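Alpha-catenin-like protein hmp-1 (Caenorhabditis elegans, PDB 5XA5) belongs to the vinculin/alpha-catenin family, binds beta-catenin, cadherin and actin filaments at cell junctions, and is required for cell migration and shape change during body enclosure and elongation. Local coordinates at residues Arg120-Ala123 against Thr124-Arg128; Arg240-Thr243 against Ala244-His248. All coordinates share one frame; numbering follows the deposited sequence. Where two conformers were deposited one is given.

Contact 1: residues Arg120-Ala123 against Thr124-Arg128; sequences RAIA and TNSGR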
ATOM      1  N   ARG A 120     -31.061  -9.924 -13.087  1.00 41.34           N
ATOM      2  CA  ARG A 120     -30.595  -8.863 -12.188  1.00 34.37           C
ATOM      3  C   ARG A 120     -29.729  -9.469 -11.095  1.00 39.15           C
ATOM      4  O   ARG A 120     -28.651  -8.956 -10.772  1.00 40.19           O
ATOM      5  CB  ARG A 120     -31.772  -8.094 -11.575  1.00 42.71           C
ATOM      6  CG  ARG A 120     -31.320  -6.995 -10.616  1.00 38.97           C
ATOM      7  CD  ARG A 120     -32.490  -6.270  -9.967  1.00 38.32           C
ATOM      8  NE  ARG A 120     -33.281  -5.510 -10.930  1.00 42.15           N
ATOM      9  CZ  ARG A 120     -32.999  -4.261 -11.281  1.00 40.40           C
ATOM     10  NH1 ARG A 120     -31.927  -3.666 -10.775  1.00 39.17           N
ATOM     11  NH2 ARG A 120     -33.762  -3.619 -12.156  1.00 39.08           N
ATOM     12  N   ALA A 121     -30.200 -10.579 -10.535  1.00 45.10           N
ATOM     13  CA  ALA A 121     -29.478 -11.282  -9.483  1.00 39.53           C
ATOM     14  C   ALA A 121     -28.109 -11.763  -9.959  1.00 44.48           C
ATOM     15  O   ALA A 121     -27.115 -11.635  -9.239  1.00 46.57           O
ATOM     16  CB  ALA A 121     -30.310 -12.458  -8.975  1.00 48.60           C
ATOM     17  N   ILE A 122     -28.055 -12.308 -11.171  1.00 45.52           N
ATOM     18  CA  ILE A 122     -26.795 -12.794 -11.725  1.00 46.32           C
ATOM     19  C   ILE A 122     -25.814 -11.641 -11.951  1.00 46.80           C
ATOM     20  O   ILE A 122     -24.627 -11.756 -11.631  1.00 46.07           O
ATOM     21  CB  ILE A 122     -27.015 -13.554 -13.046  1.00 53.38           C
ATOM     22  CG1 ILE A 122     -27.752 -14.863 -12.768  1.00 59.31           C
ATOM     23  CG2 ILE A 122     -25.679 -13.844 -13.719  1.00 50.15           C
ATOM     24  CD1 ILE A 122     -28.109 -15.647 -14.016  1.00 60.78           C
ATOM     25  N   ALA A 123     -26.317 -10.530 -12.487  1.00 41.18           N
ATOM     26  CA  ALA A 123     -25.493  -9.336 -12.690  1.00 39.47           C
ATOM     27  C   ALA A 123     -24.993  -8.766 -11.358  1.00 41.33           C
ATOM     28  O   ALA A 123     -23.853  -8.305 -11.255  1.00 39.64           O
ATOM     29  CB  ALA A 123     -26.280  -8.280 -13.465  1.00 36.97           C
ATOM     30  N   THR A 124     -25.857  -8.787 -10.347  1.00 38.24           N
ATOM     31  CA  THR A 124     -25.498  -8.311  -9.011  1.00 37.87           C
ATOM     32  C   THR A 124     -24.408  -9.185  -8.398  1.00 37.04           C
ATOM     33  O   THR A 124     -23.466  -8.686  -7.768  1.00 40.28           O
ATOM     34  CB  THR A 124     -26.726  -8.283  -8.083  1.00 39.52           C
ATOM     35  OG1 THR A 124     -27.743  -7.456  -8.662  1.00 40.21           O
ATOM     36  CG2 THR A 124     -26.361  -7.744  -6.708  1.00 37.74           C
ATOM     37  N   ASN A 125     -24.537 -10.495  -8.579  1.00 40.41           N
ATOM     38  CA  ASN A 125     -23.505 -11.426  -8.141  1.00 43.58           C
ATOM     39  C   ASN A 125     -22.180 -11.177  -8.869  1.00 38.21           C
ATOM     40  O   ASN A 125     -21.106 -11.220  -8.258  1.00 40.27           O
ATOM     41  CB  ASN A 125     -23.972 -12.867  -8.356  1.00 45.26           C
ATOM     42  CG  ASN A 125     -23.072 -13.876  -7.675  1.00 54.47           C
ATOM     43  OD1 ASN A 125     -23.074 -13.998  -6.449  1.00 61.27           O
ATOM     44  ND2 ASN A 125     -22.295 -14.602  -8.465  1.00 58.99           N
ATOM     45  N   SER A 126     -22.263 -10.893 -10.168  1.00 43.69           N
ATOM     46  CA  SER A 126     -21.076 -10.549 -10.950  1.00 41.82           C
ATOM     47  C   SER A 126     -20.419  -9.296 -10.374  1.00 37.93           C
ATOM     48  O   SER A 126     -19.194  -9.198 -10.317  1.00 41.17           O
ATOM     49  CB  SER A 126     -21.426 -10.313 -12.419  1.00 48.89           C
ATOM     50  OG  SER A 126     -21.928 -11.488 -13.034  1.00 49.09           O
ATOM     51  N   GLY A 127     -21.249  -8.338  -9.961  1.00 34.05           N
ATOM     52  CA  GLY A 127     -20.767  -7.081  -9.402  1.00 30.54           C
ATOM     53  C   GLY A 127     -20.056  -7.298  -8.086  1.00 34.39           C
ATOM     54  O   GLY A 127     -19.006  -6.707  -7.837  1.00 35.63           O
ATOM     55  N   ARG A 128     -20.631  -8.145  -7.238  1.00 33.23           N
ATOM     56  CA  ARG A 128     -19.980  -8.511  -5.979  1.00 32.92           C
ATOM     57  C   ARG A 128     -18.606  -9.120  -6.229  1.00 35.20           C
ATOM     58  O   ARG A 128     -17.625  -8.758  -5.588  1.00 40.65           O
ATOM     59  CB  ARG A 128     -20.841  -9.489  -5.184  1.00 43.76           C
ATOM     60  CG  ARG A 128     -20.156 -10.035  -3.941  1.00 44.21           C
ATOM     61  CD  ARG A 128     -21.106 -10.901  -3.141  1.00 64.82           C
ATOM     62  NE  ARG A 128     -20.428 -11.622  -2.069  1.00 82.90           N
ATOM     63  CZ  ARG A 128     -21.062 -12.258  -1.090  1.00 94.56           C
ATOM     64  NH1 ARG A 128     -22.387 -12.250  -1.048  1.00 98.79           N
ATOM     65  NH2 ARG A 128     -20.375 -12.892  -0.149  1.00 96.57           N
TER

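Contact 2: residues Arg240-Thr243 against Ala244-His248; sequences RDYT and ADEMH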
ATOM      1  N   ARG A 240      30.085   2.870  21.556  1.00 33.77           N
ATOM      2  CA  ARG A 240      29.757   2.624  20.159  1.00 32.84           C
ATOM      3  C   ARG A 240      28.967   1.323  20.016  1.00 31.02           C
ATOM      4  O   ARG A 240      27.999   1.276  19.253  1.00 31.70           O
ATOM      5  CB  ARG A 240      31.016   2.586  19.297  1.00 33.46           C
ATOM      6  CG  ARG A 240      31.318   1.231  18.692  1.00 58.81           C
ATOM      7  CD  ARG A 240      32.231   1.315  17.481  1.00 60.47           C
ATOM      8  NE  ARG A 240      32.654  -0.017  17.051  1.00 50.03           N
ATOM      9  CZ  ARG A 240      33.426  -0.239  15.998  1.00 60.12           C
ATOM     10  NH1 ARG A 240      33.899   0.786  15.290  1.00 63.61           N
ATOM     11  NH2 ARG A 240      33.753  -1.483  15.680  1.00 77.06           N
ATOM     12  N   ASP A 241      29.360   0.282  20.755  1.00 32.19           N
ATOM     13  CA  ASP A 241      28.639  -0.992  20.699  1.00 31.89           C
ATOM     14  C   ASP A 241      27.216  -0.820  21.198  1.00 32.25           C
ATOM     15  O   ASP A 241      26.281  -1.386  20.637  1.00 29.26           O
ATOM     16  CB  ASP A 241      29.335  -2.078  21.518  1.00 31.14           C
ATOM     17  CG  ASP A 241      30.693  -2.472  20.963  1.00 40.49           C
ATOM     18  OD1 ASP A 241      30.950  -2.209  19.775  1.00 52.47           O
ATOM     19  OD2 ASP A 241      31.477  -3.084  21.713  1.00 53.55           O
ATOM     20  N   TYR A 242      27.062  -0.051  22.267  1.00 33.40           N
ATOM     21  CA  TYR A 242      25.761   0.135  22.890  1.00 32.56           C
ATOM     22  C   TYR A 242      24.820   0.893  21.982  1.00 35.74           C
ATOM     23  O   TYR A 242      23.655   0.505  21.815  1.00 33.35           O
ATOM     24  CB  TYR A 242      25.930   0.862  24.226  1.00 41.49           C
ATOM     25  CG  TYR A 242      24.636   1.191  24.921  1.00 43.30           C
ATOM     26  CD1 TYR A 242      24.065   0.293  25.811  1.00 54.70           C
ATOM     27  CD2 TYR A 242      23.993   2.403  24.704  1.00 51.25           C
ATOM     28  CE1 TYR A 242      22.883   0.584  26.455  1.00 58.65           C
ATOM     29  CE2 TYR A 242      22.811   2.704  25.345  1.00 55.48           C
ATOM     30  CZ  TYR A 242      22.260   1.791  26.216  1.00 57.52           C
ATOM     31  OH  TYR A 242      21.082   2.093  26.855  1.00 63.73           O
ATOM     32  N   THR A 243      25.307   1.971  21.376  1.00 27.97           N
ATOM     33  CA  THR A 243      24.486   2.766  20.477  0.70 27.42           C
ATOM     34  C   THR A 243      24.175   1.981  19.202  1.00 29.64           C
ATOM     35  O   THR A 243      23.100   2.106  18.635  1.00 30.21           O
ATOM     36  CB  THR A 243      25.163   4.120  20.149  0.70 31.45           C
ATOM     37  OG1 THR A 243      26.413   3.904  19.478  0.70 39.18           O
ATOM     38  CG2 THR A 243      25.420   4.880  21.438  0.70 26.66           C
ATOM     39  N   ALA A 244      25.117   1.156  18.761  1.00 29.49           N
ATOM     40  CA  ALA A 244      24.846   0.274  17.623  1.00 29.19           C
ATOM     41  C   ALA A 244      23.676  -0.671  17.936  1.00 31.06           C
ATOM     42  O   ALA A 244      22.795  -0.869  17.097  1.00 29.75           O
ATOM     43  CB  ALA A 244      26.074  -0.523  17.254  1.00 27.52           C
ATOM     44  N   ASP A 245      23.676  -1.260  19.135  1.00 28.55           N
ATOM     45  CA  ASP A 245      22.592  -2.160  19.527  1.00 25.50           C
ATOM     46  C   ASP A 245      21.262  -1.427  19.536  1.00 32.97           C
ATOM     47  O   ASP A 245      20.240  -1.967  19.090  1.00 29.62           O
ATOM     48  CB  ASP A 245      22.852  -2.777  20.912  1.00 31.02           C
ATOM     49  CG  ASP A 245      23.958  -3.810  20.893  1.00 53.19           C
ATOM     50  OD1 ASP A 245      24.322  -4.263  19.787  1.00 60.77           O
ATOM     51  OD2 ASP A 245      24.448  -4.182  21.987  1.00 56.76           O
ATOM     52  N   GLU A 246      21.276  -0.192  20.036  1.00 27.84           N
ATOM     53  CA  GLU A 246      20.073   0.622  20.081  1.00 28.97           C
ATOM     54  C   GLU A 246      19.569   0.918  18.673  1.00 25.94           C
ATOM     55  O   GLU A 246      18.373   0.908  18.431  1.00 30.09           O
ATOM     56  CB  GLU A 246      20.327   1.936  20.813  1.00 39.53           C
ATOM     57  CG  GLU A 246      20.389   1.813  22.323  1.00 57.13           C
ATOM     58  CD  GLU A 246      20.555   3.161  22.993  1.00 73.90           C
ATOM     59  OE1 GLU A 246      21.344   3.982  22.479  1.00 78.79           O
ATOM     60  OE2 GLU A 246      19.897   3.401  24.026  1.00 81.26           O
ATOM     61  N   MET A 247      20.500   1.185  17.763  1.00 26.93           N
ATOM     62  CA  MET A 247      20.176   1.456  16.366  1.00 32.22           C
ATOM     63  C   MET A 247      19.504   0.249  15.730  1.00 30.56           C
ATOM     64  O   MET A 247      18.453   0.357  15.081  1.00 27.79           O
ATOM     65  CB  MET A 247      21.451   1.822  15.600  1.00 36.38           C
ATOM     66  CG  MET A 247      21.242   2.155  14.146  1.00 40.35           C
ATOM     67  SD  MET A 247      20.787   3.889  13.989  1.00 36.29           S
ATOM     68  CE  MET A 247      20.724   4.041  12.195  1.00 36.24           C
ATOM     69  N   HIS A 248      20.123  -0.908  15.925  1.00 32.02           N
ATOM     70  CA  HIS A 248      19.602  -2.134  15.344  0.59 32.02           C
ATOM     71  C   HIS A 248      18.215  -2.456  15.880  1.00 31.73           C
ATOM     72  O   HIS A 248      17.330  -2.849  15.108  1.00 27.41           O
ATOM     73  CB  HIS A 248      20.567  -3.288  15.593  0.59 27.73           C
ATOM     74  CG  HIS A 248      21.845  -3.167  14.827  0.59 32.54           C
ATOM     75  ND1 HIS A 248      23.065  -3.544  15.350  0.59 32.01           N
ATOM     76  CD2 HIS A 248      22.099  -2.704  13.580  0.59 39.31           C
ATOM     77  CE1 HIS A 248      24.012  -3.320  14.457  0.59 37.47           C
ATOM     78  NE2 HIS A 248      23.451  -2.812  13.373  0.59 34.20           N
TER
HETATM   79  O   HOH W   1      26.858  -3.660  19.066  1.00 41.52           O

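Contact 1: residues Arg120-Ala123 against Thr124-Arg128
Arg120 and Thr124 meet one turn apart near the start of the long helix 117-165, part of the all-helical N-terminal region of this vinculin-family protein. Two donors of Thr124 converge on one acceptor: its N-H reaches Arg120 O at 2.8 Å, the regular i to i+4 helix bond, and its OG1 donates to the same Arg120 O at 2.7 Å. The hydroxyl comes from above the carbonyl plane, 42° out of it, while the amide is tilted by only 19°. With OG1 turned beside its own backbone N (chi1 -57°), the hydroxyl folds back over Arg120 O, and CG2 is left anti to that N. A valine here would probably leave Arg120 O with the backbone amide as its one donor from this turn and put a methyl where the hydroxyl was held. The Arg120 side chain leads off the other way: its CG stays 4.1 Å from Thr124 OG1, the chain runs extended and then bends at chi3, and NH2 hydrogen-bonds the backbone of another protein's chain, while Ala123 and Thr124 pack on apolar side chains of that chain.

The same fold-back is less certain at Ser126. Asn125 N first continues the helical pattern to Ala121 O at 2.9 Å, and Ser126 N does so to Ile122 O. Ser126 OG then stands 3.1 Å from Ile122 O, but its one proton has another acceptor within reach, so this bond is not settled; the hydroxyl is also hydrogen-bonded to Thr106 OG1 of helix 83-112. On the buried side, facing that helix, Ser126 CB lies 3.4 Å from Ala123 O, the carbonyl that accepts Gly127 N.

Contact 2: residues Arg240-Thr243 against Ala244-His248
Tyr242 and Glu246 cross on the outer side of helix 234-258, one turn apart, within a stretch of regular alpha-helix. The carboxylate lies along the CD2-CE2 side of the ring, centred on CE2, with Glu246 OE2, the oxygen nearer the hydroxyl, 3.3 Å from Tyr242 CE2. The approach is oblique, the ring and carboxylate planes being 49° apart. Tyr242 CG is anti to its backbone N (chi1 176°), which sends the ring outward, leaning slightly toward the next turn, and Glu246 reaches it with CG beside its own N and the chain extended beyond.

This looser side, where Tyr242 and Asp245 are exposed, also carries a water-mediated link: one water donates to Asp241 O at 2.8 Å and to Asp245 OD1 at 2.7 Å, joining a helix carbonyl to a carboxylate one turn on. Asp241 has a long salt bridge to its neighbour, OD1 standing 3.9 Å from Arg240 NE at the edge of the guanidinium and in its plane.

The i to i+4 backbone bonds run through both sides, but Thr243, Ala244 and Met247 supply the buried side chains. Ala244 CB sits 3.3 Å from Arg240 O, the carbonyl that accepts Ala244 N, and Met247 N bonds to Thr243 O at 2.9 Å. In one of its two conformers Thr243 OG1, between its backbone N and carbonyl carbon (chi1 62°), lies near Arg240 O and Asn239 O, which of them takes the proton being unsettled, and it hydrogen-bonds Ser223 OG.

That serine belongs to helix 200-229, which Thr243 meets at Leu220, Arg240 at Phe227 and Met247 at Leu213 and Thr216. Helix 117-165 flanks the stretch as well: Ala244 rests on Ile164, and Met247, bent at chi2, reaches Val156 and Ala160, so this face of helix 234-258 packs against both helices.

How the contacts relate
Following the chain from its N terminus, helices 23-36, 51-74 and 83-112 precede contact 1, which lies near the start of helix 117-165. Helices 169-196 and 200-229 come next, and contact 2 follows on helix 234-258. Each contact spans one continuous piece of helix and closes no loop; they come in series, neither nested nor crossing. The centres of contact 1 and contact 2 are about 58 Å apart, on opposite sides of the chain's centre, and the nearest atoms of contact 1 and contact 2 are about 41 Å apart. Helix 117-165 connects them indirectly: its beginning carries contact 1 against helix 83-112, while its far end, at Val156 to Ile164, packs on contact 2, which also meets helix 200-229.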